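Conserved hypothetical protein BT1257 (Bacteroides thetaiotaomicron, PDB 2FG1) probably belongs to the macro-domain hydrolases that remove ADP-ribose from thymidine in DNA, although its function has not been established. Local coordinates at residues A[21-26]-A[117-122]; A[29-34]-A[86-91]; A[121-126]-A[153-158]. One frame throughout, in Å; residues are numbered along the deposited sequence.

Contact 1: residues A[21-26]-A[117-122]; sequences VKVITH and HKASVH
His122, Val21 and Val23 bury the most surface where strand 22-29 runs parallel to strand 120-123 in the central sheet of the macro domain. Val23 is gripped through both of its backbone polar atoms: its N donates to Ser120 O at 2.8 Å, and its O receives His122 N at 2.9 Å. Thr25 N to His122 O and Ser120 N to Val21 O continue this parallel ladder at its two ends. At the start of the pairing Val21 points toward segment 117-122, its CG1 resting against Ala119 CB at 3.8 Å while CG2 lies near His117 O. Val23 CG2 reaches the same methyl, and Phe113 and Thr114 of helix 100-117 cover the face that carries Val23 and Val121. The buried Thr25 OG1 has no hydrogen-bond partner and is packed against Val121 CG1. The His122 ring lies on the other face. Its CG is anti to its own carbonyl carbon (chi1 -60°), which carries the ring back along the strand until CD2 meets Lys22 CB obliquely at 3.8 Å and NE2 donates to Ser120 OG at 2.8 Å. Lys22 itself runs on past the ring, and its ammonium group bonds to the backbone oxygens of Pro16 and Gly18. Ser120 OG passes a hydrogen bond to a water, which in turn donates to Val21 O at 2.7 Å. Ring, hydroxyl, water and carbonyl thus form one directed relay, and with Tyr156 OH at ND1 the imidazole is held from both nitrogens, which probably fixes its rotation.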
loop_
_atom_site.group_PDB
_atom_site.type_symbol
_atom_site.label_atom_id
_atom_site.label_comp_id
_atom_site.label_asym_id
_atom_site.label_seq_id
_atom_site.Cartn_x
_atom_site.Cartn_y
_atom_site.Cartn_z
ATOM N N VAL A 21 -1.407 -11.832 12.158
ATOM C CA VAL A 21 -1.324 -10.389 12.014
ATOM C C VAL A 21 -1.280 -10.045 10.520
ATOM O O VAL A 21 -0.586 -10.701 9.735
ATOM C CB VAL A 21 -0.083 -9.820 12.757
ATOM C CG1 VAL A 21 -0.041 -8.311 12.658
ATOM C CG2 VAL A 21 -0.083 -10.237 14.235
ATOM N N LYS A 22 -2.035 -9.023 10.128
ATOM C CA LYS A 22 -2.191 -8.660 8.717
ATOM C C LYS A 22 -1.930 -7.175 8.514
ATOM O O LYS A 22 -2.313 -6.352 9.355
ATOM C CB LYS A 22 -3.609 -8.990 8.238
ATOM C CG LYS A 22 -4.068 -10.431 8.484
ATOM C CD LYS A 22 -5.570 -10.585 8.243
ATOM C CE LYS A 22 -6.085 -11.931 8.711
ATOM N NZ LYS A 22 -7.492 -12.133 8.271
ATOM N N VAL A 23 -1.292 -6.840 7.398
ATOM C CA VAL A 23 -1.052 -5.445 7.011
ATOM C C VAL A 23 -1.654 -5.229 5.630
ATOM O O VAL A 23 -1.263 -5.903 4.656
ATOM C CB VAL A 23 0.455 -5.100 6.989
ATOM C CG1 VAL A 23 0.671 -3.646 6.590
ATOM C CG2 VAL A 23 1.091 -5.357 8.357
ATOM N N ILE A 24 -2.610 -4.307 5.541
ATOM C CA ILE A 24 -3.189 -3.916 4.256
ATOM C C ILE A 24 -2.364 -2.752 3.721
ATOM O O ILE A 24 -2.280 -1.698 4.371
ATOM C CB ILE A 24 -4.651 -3.468 4.428
ATOM C CG1 ILE A 24 -5.517 -4.628 4.914
ATOM C CG2 ILE A 24 -5.218 -2.898 3.110
ATOM C CD1 ILE A 24 -6.840 -4.182 5.525
ATOM N N THR A 25 -1.754 -2.921 2.552
ATOM C CA THR A 25 -0.870 -1.906 1.980
ATOM C C THR A 25 -1.529 -1.248 0.785
ATOM O O THR A 25 -2.072 -1.938 -0.075
ATOM C CB THR A 25 0.462 -2.509 1.492
ATOM O OG1 THR A 25 0.197 -3.515 0.502
ATOM C CG2 THR A 25 1.236 -3.142 2.625
ATOM N N HIS A 26 -1.448 0.079 0.694
ATOM C CA HIS A 26 -1.971 0.769 -0.485
ATOM C C HIS A 26 -1.160 2.038 -0.741
ATOM O O HIS A 26 -0.447 2.519 0.136
ATOM C CB HIS A 26 -3.466 1.051 -0.310
ATOM C CG HIS A 26 -3.745 2.105 0.702
ATOM N ND1 HIS A 26 -4.340 3.299 0.367
ATOM C CD2 HIS A 26 -3.441 2.180 2.019
ATOM C CE1 HIS A 26 -4.414 4.062 1.445
ATOM N NE2 HIS A 26 -3.868 3.411 2.458
ATOM N N HIS A 117 6.367 -7.971 13.130
ATOM C CA HIS A 117 5.046 -8.335 13.642
ATOM C C HIS A 117 4.572 -9.720 13.194
ATOM O O HIS A 117 3.436 -10.118 13.494
ATOM C CB HIS A 117 4.031 -7.236 13.314
ATOM C CG HIS A 117 4.281 -5.963 14.058
ATOM N ND1 HIS A 117 5.064 -4.947 13.555
ATOM C CD2 HIS A 117 3.883 -5.559 15.287
ATOM C CE1 HIS A 117 5.121 -3.962 14.436
ATOM N NE2 HIS A 117 4.411 -4.309 15.494
ATOM N N LYS A 118 5.445 -10.462 12.513
ATOM C CA LYS A 118 5.131 -11.809 12.001
ATOM C C LYS A 118 3.858 -11.769 11.153
ATOM O O LYS A 118 2.994 -12.654 11.254
ATOM C CB LYS A 118 5.013 -12.824 13.148
ATOM C CG LYS A 118 6.266 -12.911 14.016
ATOM C CD LYS A 118 6.109 -13.939 15.129
ATOM C CE LYS A 118 7.353 -13.978 16.018
ATOM N NZ LYS A 118 8.594 -14.213 15.213
ATOM N N ALA A 119 3.767 -10.743 10.312
ATOM C CA ALA A 119 2.540 -10.442 9.597
ATOM C C ALA A 119 2.577 -10.874 8.145
ATOM O O ALA A 119 3.637 -11.175 7.595
ATOM C CB ALA A 119 2.239 -8.968 9.701
ATOM N N SER A 120 1.396 -10.894 7.538
ATOM C CA SER A 120 1.249 -11.072 6.089
ATOM C C SER A 120 0.724 -9.780 5.480
ATOM O O SER A 120 0.204 -8.910 6.180
ATOM C CB SER A 120 0.278 -12.208 5.799
ATOM O OG SER A 120 -0.984 -11.965 6.405
ATOM N N VAL A 121 0.877 -9.660 4.163
ATOM C CA VAL A 121 0.495 -8.460 3.412
ATOM C C VAL A 121 -0.702 -8.734 2.513
ATOM O O VAL A 121 -0.806 -9.802 1.894
ATOM C CB VAL A 121 1.701 -7.922 2.619
ATOM C CG1 VAL A 121 1.306 -6.843 1.606
ATOM C CG2 VAL A 121 2.736 -7.361 3.583
ATOM N N HIS A 122 -1.600 -7.752 2.463
ATOM C CA HIS A 122 -2.857 -7.840 1.741
ATOM C C HIS A 122 -3.038 -6.549 0.974
ATOM O O HIS A 122 -2.897 -5.468 1.547
ATOM C CB HIS A 122 -3.986 -8.077 2.743
ATOM C CG HIS A 122 -3.796 -9.345 3.504
ATOM N ND1 HIS A 122 -4.382 -10.529 3.121
ATOM C CD2 HIS A 122 -2.978 -9.636 4.543
ATOM C CE1 HIS A 122 -3.975 -11.493 3.930
ATOM N NE2 HIS A 122 -3.117 -10.977 4.796
HETATM O O HOH W 1 -0.823 -13.255 8.826
HETATM O O HOH W 2 0.859 -13.545 12.762
#

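Contact 2: residues A[29-34]-A[86-91]; sequences NDIGGW and HGIYKD
Asp30 clamps His86 and Gly87 with both carboxylate oxygens, joining the loop after strand 22-29 to the loop after strand 77-85, and an Asx turn headed by Asn29 shapes the first of these. This grip is the tight part, although His86 itself is exposed. OD2 of Asp30 presents its syn lone pair to His86 ND1 at 2.7 Å, with the oxygen in the imidazole plane, while OD1 accepts Gly87 N at 2.8 Å from somewhat out of the carboxylate plane. Both bonds are almost straight, at 174°, and the carboxylate stands nearly perpendicular to the ring, 85° between planes. Two bonds, one to each oxygen, limit its rotation. Beside it, the backbone of Gly87 passes close to Asn29, whose CB lies 3.4 Å from Gly87 O. The apolar part is looser: Ile31 CD1 touches Ile88 CD1 at 3.6 Å, the two side chains crossing at about a right angle, but Ile31 is exposed, Ile88 partly so and deposited in two conformers, and both lie against a crystal neighbour. Within the 29-34 loop the Asn29 amide holds the turn together. Its CG is tucked between backbone N and carbonyl carbon (chi1 62°), which folds the amide over the following residues. There OD1 takes Ile31 N and Gly33 N, each at 3.0 Å and each on a lone pair in the amide's carbonyl plane, while ND2 donates to Gly33 O at 2.9 Å.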
loop_
_atom_site.group_PDB
_atom_site.type_symbol
_atom_site.label_atom_id
_atom_site.label_comp_id
_atom_site.label_asym_id
_atom_site.label_seq_id
_atom_site.Cartn_x
_atom_site.Cartn_y
_atom_site.Cartn_z
ATOM N N ASN A 29 -0.944 9.382 -2.363
ATOM C CA ASN A 29 -0.218 10.466 -3.015
ATOM C C ASN A 29 0.474 11.393 -2.017
ATOM O O ASN A 29 0.238 11.332 -0.795
ATOM C CB ASN A 29 -1.148 11.256 -3.934
ATOM C CG ASN A 29 -2.265 11.912 -3.173
ATOM O OD1 ASN A 29 -2.054 12.922 -2.498
ATOM N ND2 ASN A 29 -3.449 11.307 -3.223
ATOM N N ASP A 30 1.326 12.257 -2.558
ATOM C CA ASP A 30 2.125 13.174 -1.744
ATOM C C ASP A 30 1.533 14.581 -1.610
ATOM O O ASP A 30 2.251 15.513 -1.235
ATOM C CB ASP A 30 3.572 13.236 -2.266
ATOM C CG ASP A 30 3.670 13.758 -3.689
ATOM O OD1 ASP A 30 2.628 14.107 -4.290
ATOM O OD2 ASP A 30 4.813 13.829 -4.201
ATOM N N ILE A 31 0.244 14.736 -1.908
ATOM C CA ILE A 31 -0.406 16.042 -1.749
ATOM C C ILE A 31 -1.565 16.032 -0.753
ATOM O O ILE A 31 -2.272 17.030 -0.618
ATOM C CB ILE A 31 -0.840 16.689 -3.105
ATOM C CG1 ILE A 31 -2.028 15.970 -3.746
ATOM C CG2 ILE A 31 0.338 16.796 -4.062
ATOM C CD1 ILE A 31 -2.810 16.856 -4.735
ATOM N N GLY A 32 -1.761 14.923 -0.047
ATOM C CA GLY A 32 -2.813 14.849 0.953
ATOM C C GLY A 32 -4.191 14.521 0.406
ATOM O O GLY A 32 -5.179 14.627 1.129
ATOM N N GLY A 33 -4.279 14.099 -0.856
ATOM C CA GLY A 33 -5.578 13.748 -1.446
ATOM C C GLY A 33 -6.054 12.383 -1.007
ATOM O O GLY A 33 -5.277 11.427 -1.021
ATOM N N TRP A 34 -7.325 12.276 -0.624
ATOM C CA TRP A 34 -7.892 10.988 -0.241
ATOM C C TRP A 34 -9.348 10.998 -0.663
ATOM O O TRP A 34 -10.228 11.432 0.077
ATOM C CB TRP A 34 -7.710 10.787 1.267
ATOM C CG TRP A 34 -8.154 9.467 1.852
ATOM C CD1 TRP A 34 -9.436 9.006 2.007
ATOM C CD2 TRP A 34 -7.298 8.479 2.450
ATOM N NE1 TRP A 34 -9.430 7.782 2.653
ATOM C CE2 TRP A 34 -8.129 7.440 2.930
ATOM C CE3 TRP A 34 -5.913 8.366 2.611
ATOM C CZ2 TRP A 34 -7.613 6.304 3.551
ATOM C CZ3 TRP A 34 -5.407 7.247 3.255
ATOM C CH2 TRP A 34 -6.254 6.236 3.714
ATOM N N HIS A 86 3.309 10.730 -7.058
ATOM C CA HIS A 86 3.529 12.163 -7.051
ATOM C C HIS A 86 2.328 12.857 -7.671
ATOM O O HIS A 86 2.042 12.677 -8.857
ATOM C CB HIS A 86 4.799 12.487 -7.832
ATOM C CG HIS A 86 5.121 13.945 -7.876
ATOM N ND1 HIS A 86 5.262 14.712 -6.738
ATOM C CD2 HIS A 86 5.327 14.779 -8.922
ATOM C CE1 HIS A 86 5.551 15.955 -7.082
ATOM N NE2 HIS A 86 5.590 16.023 -8.400
ATOM N N GLY A 87 1.618 13.630 -6.858
ATOM C CA GLY A 87 0.396 14.298 -7.296
ATOM C C GLY A 87 -0.714 13.297 -7.561
ATOM O O GLY A 87 -0.595 12.107 -7.230
ATOM N N ILE A 88 -1.795 13.790 -8.157
ATOM C CA ILE A 88 -2.968 12.978 -8.475
ATOM C C ILE A 88 -3.050 12.735 -9.987
ATOM O O ILE A 88 -3.483 11.666 -10.435
ATOM C CB ILE A 88 -4.271 13.648 -7.940
ATOM C CG1 ILE A 88 -4.209 13.809 -6.412
ATOM C CG2 ILE A 88 -5.519 12.862 -8.363
ATOM C CD1 ILE A 88 -5.354 14.611 -5.806
ATOM N N TYR A 89 -2.605 13.723 -10.762
ATOM C CA TYR A 89 -2.673 13.676 -12.222
ATOM C C TYR A 89 -1.279 13.637 -12.836
ATOM O O TYR A 89 -0.298 13.966 -12.170
ATOM C CB TYR A 89 -3.427 14.897 -12.757
ATOM C CG TYR A 89 -4.812 15.072 -12.178
ATOM C CD1 TYR A 89 -5.859 14.229 -12.553
ATOM C CD2 TYR A 89 -5.075 16.081 -11.256
ATOM C CE1 TYR A 89 -7.136 14.391 -12.021
ATOM C CE2 TYR A 89 -6.346 16.255 -10.724
ATOM C CZ TYR A 89 -7.371 15.408 -11.109
ATOM O OH TYR A 89 -8.629 15.577 -10.579
ATOM N N LYS A 90 -1.207 13.247 -14.110
ATOM C CA LYS A 90 0.059 13.241 -14.836
ATOM C C LYS A 90 0.694 14.631 -14.836
ATOM O O LYS A 90 -0.005 15.642 -14.727
ATOM C CB LYS A 90 -0.130 12.724 -16.267
ATOM C CG LYS A 90 -1.178 13.468 -17.078
ATOM C CD LYS A 90 -1.380 12.815 -18.433
ATOM C CE LYS A 90 -2.404 13.569 -19.267
ATOM N NZ LYS A 90 -1.922 14.920 -19.669
ATOM N N ASP A 91 2.022 14.678 -14.941
ATOM C CA ASP A 91 2.731 15.964 -14.986
ATOM C C ASP A 91 2.651 16.620 -16.374
ATOM O O ASP A 91 1.991 16.093 -17.280
ATOM C CB ASP A 91 4.180 15.836 -14.471
ATOM C CG ASP A 91 5.109 15.121 -15.445
ATOM O OD1 ASP A 91 6.275 14.872 -15.057
ATOM O OD2 ASP A 91 4.699 14.809 -16.589
#

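Contact 3: residues A[121-126]-A[153-158]; sequences VHMPRI and VTVYDL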
loop_
_atom_site.group_PDB
_atom_site.type_symbol
_atom_site.label_atom_id
_atom_site.label_comp_id
_atom_site.label_asym_id
_atom_site.label_seq_id
_atom_site.Cartn_x
_atom_site.Cartn_y
_atom_site.Cartn_z
ATOM N N VAL A 121 0.877 -9.660 4.163
ATOM C CA VAL A 121 0.495 -8.460 3.412
ATOM C C VAL A 121 -0.702 -8.734 2.513
ATOM O O VAL A 121 -0.806 -9.802 1.894
ATOM C CB VAL A 121 1.701 -7.922 2.619
ATOM C CG1 VAL A 121 1.306 -6.843 1.606
ATOM C CG2 VAL A 121 2.736 -7.361 3.583
ATOM N N HIS A 122 -1.600 -7.752 2.463
ATOM C CA HIS A 122 -2.857 -7.840 1.741
ATOM C C HIS A 122 -3.038 -6.549 0.974
ATOM O O HIS A 122 -2.897 -5.468 1.547
ATOM C CB HIS A 122 -3.986 -8.077 2.743
ATOM C CG HIS A 122 -3.796 -9.345 3.504
ATOM N ND1 HIS A 122 -4.382 -10.529 3.121
ATOM C CD2 HIS A 122 -2.978 -9.636 4.543
ATOM C CE1 HIS A 122 -3.975 -11.493 3.930
ATOM N NE2 HIS A 122 -3.117 -10.977 4.796
HETATM N N MSE A 123 -3.333 -6.639 -0.320
HETATM C CA MSE A 123 -3.349 -5.424 -1.124
HETATM C C MSE A 123 -4.281 -5.509 -2.301
HETATM O O MSE A 123 -4.520 -6.584 -2.831
HETATM C CB MSE A 123 -1.936 -5.110 -1.625
HETATM C CG MSE A 123 -1.347 -6.167 -2.566
HETATM SE SE MSE A 123 0.261 -5.629 -3.435
HETATM C CE MSE A 123 1.500 -5.756 -1.993
ATOM N N PRO A 124 -4.774 -4.346 -2.761
ATOM C CA PRO A 124 -5.391 -4.307 -4.087
ATOM C C PRO A 124 -4.281 -4.360 -5.154
ATOM O O PRO A 124 -3.099 -4.532 -4.805
ATOM C CB PRO A 124 -6.105 -2.950 -4.085
ATOM C CG PRO A 124 -5.194 -2.084 -3.236
ATOM C CD PRO A 124 -4.710 -3.008 -2.129
ATOM N N ARG A 125 -4.651 -4.238 -6.432
ATOM C CA ARG A 125 -3.646 -4.151 -7.502
ATOM C C ARG A 125 -3.037 -2.759 -7.474
ATOM O O ARG A 125 -3.392 -1.873 -8.256
ATOM C CB ARG A 125 -4.244 -4.434 -8.886
ATOM C CG ARG A 125 -4.908 -5.790 -9.028
ATOM C CD ARG A 125 -5.242 -6.106 -10.482
ATOM N NE ARG A 125 -4.072 -6.584 -11.214
ATOM C CZ ARG A 125 -3.678 -7.857 -11.272
ATOM N NH1 ARG A 125 -2.606 -8.183 -11.967
ATOM N NH2 ARG A 125 -4.347 -8.807 -10.634
ATOM N N ILE A 126 -2.118 -2.561 -6.526
ATOM C CA ILE A 126 -1.582 -1.230 -6.219
ATOM C C ILE A 126 -0.930 -0.584 -7.448
ATOM O O ILE A 126 -0.175 -1.218 -8.188
ATOM C CB ILE A 126 -0.616 -1.235 -5.000
ATOM C CG1 ILE A 126 0.615 -2.122 -5.265
ATOM C CG2 ILE A 126 -1.351 -1.664 -3.708
ATOM C CD1 ILE A 126 1.703 -1.992 -4.200
ATOM N N VAL A 153 1.970 -12.618 0.555
ATOM C CA VAL A 153 1.300 -11.485 -0.086
ATOM C C VAL A 153 0.076 -11.986 -0.818
ATOM O O VAL A 153 0.187 -12.908 -1.619
ATOM C CB VAL A 153 2.220 -10.769 -1.107
ATOM C CG1 VAL A 153 1.482 -9.626 -1.795
ATOM C CG2 VAL A 153 3.488 -10.245 -0.436
ATOM N N THR A 154 -1.069 -11.368 -0.535
ATOM C CA THR A 154 -2.319 -11.641 -1.235
ATOM C C THR A 154 -2.780 -10.382 -1.951
ATOM O O THR A 154 -2.858 -9.313 -1.335
ATOM C CB THR A 154 -3.411 -12.132 -0.256
ATOM O OG1 THR A 154 -2.909 -13.273 0.458
ATOM C CG2 THR A 154 -4.679 -12.562 -0.993
ATOM N N VAL A 155 -3.046 -10.526 -3.251
ATOM C CA VAL A 155 -3.557 -9.443 -4.094
ATOM C C VAL A 155 -5.018 -9.761 -4.380
ATOM O O VAL A 155 -5.349 -10.885 -4.779
ATOM C CB VAL A 155 -2.748 -9.304 -5.415
ATOM C CG1 VAL A 155 -3.368 -8.252 -6.330
ATOM C CG2 VAL A 155 -1.289 -8.935 -5.124
ATOM N N TYR A 156 -5.868 -8.755 -4.169
ATOM C CA TYR A 156 -7.315 -8.902 -4.248
ATOM C C TYR A 156 -7.830 -8.245 -5.515
ATOM O O TYR A 156 -7.669 -7.037 -5.687
ATOM C CB TYR A 156 -7.980 -8.265 -3.009
ATOM C CG TYR A 156 -7.625 -8.979 -1.726
ATOM C CD1 TYR A 156 -8.539 -9.825 -1.120
ATOM C CD2 TYR A 156 -6.372 -8.824 -1.137
ATOM C CE1 TYR A 156 -8.217 -10.502 0.048
ATOM C CE2 TYR A 156 -6.032 -9.509 0.025
ATOM C CZ TYR A 156 -6.968 -10.339 0.610
ATOM O OH TYR A 156 -6.650 -11.030 1.755
ATOM N N ASP A 157 -8.424 -9.047 -6.396
ATOM C CA ASP A 157 -8.974 -8.580 -7.664
ATOM C C ASP A 157 -10.440 -8.214 -7.455
ATOM O O ASP A 157 -11.231 -9.032 -6.962
ATOM C CB ASP A 157 -8.897 -9.679 -8.742
ATOM C CG ASP A 157 -7.473 -9.995 -9.205
ATOM O OD1 ASP A 157 -6.514 -9.271 -8.867
ATOM O OD2 ASP A 157 -7.333 -11.008 -9.923
ATOM N N LEU A 158 -10.797 -7.003 -7.875
ATOM C CA LEU A 158 -12.133 -6.422 -7.674
ATOM C C LEU A 158 -12.071 -5.011 -8.230
ATOM O O LEU A 158 -11.179 -4.245 -7.843
ATOM C CB LEU A 158 -12.496 -6.349 -6.180
ATOM C CG LEU A 158 -13.849 -5.780 -5.727
ATOM C CD1 LEU A 158 -14.858 -6.895 -5.498
ATOM C CD2 LEU A 158 -13.658 -4.966 -4.448
HETATM O O HOH W 3 -1.088 -12.608 2.467
HETATM O O HOH W 4 -7.427 -4.699 -7.038
#
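A buried parallel strand pairing joins 121-123 to 153-157, the two strands of a beta-alpha-beta unit whose helix, 135-147, packs against the face bearing Met123 and Val153. Thr154 accepts from Met123 N through its O and donates through its N to Val121 O, and Tyr156 N reaches Met123 O at 2.9 Å, so the ladder is regular. Met123, modelled as selenomethionine, packs on the helix-side face against Val153 and Val155. Its chain bends at chi3 (74°): CG lies 3.8 Å from Val155 CG2, and the terminal CE folds back to Val153 CG1 at 3.9 Å. On the opposite face Tyr156 lies rim to rim with His122, neither ring covering the other, their planes 42° apart. Its OH meets His122 ND1 at 2.7 Å and also receives Ile17 N, while the CD2 edge of the same ring abuts Met123 O at 3.4 Å. Where the strands end, a water joins Arg125 N to Tyr156 O. Beyond it Arg125 NH2 forms a salt bridge with Asp157 OD1 at 2.8 Å; the oxygen lies in the guanidinium plane, but the two groups are turned 49° against each other. Trp135 adds a cation-pi contact to the arginine. The two faces thus differ, apolar beneath the helix and polar at the Tyr-His bond, and Arg125 was modelled in two conformers, so the bridge past the strand ends may not be permanently formed.

Contacts 1 and 3 are consecutive pairings in one sheet: strand 120-123 serves both, sharing Val121 and His122, and their centres are 11 Å apart. Thr25 also packs across to contact 3, its OG1 lying 3.4 Å from Met123 CB. Contact 2 stands apart among the surface loops, its centre about 24 Å from that of contact 1 and 21 Å from that of contact 3, with nearest atoms about 11 Å from the latter. It nevertheless touches contact 1 where His26 CE1 packs on Trp34 CH2 at 3.6 Å. In macro domains ADP-ribose generally binds among loops at the C-terminal ends of the parallel strands, consistent with contact 2 lying near such a cleft, though no ligand marks it here.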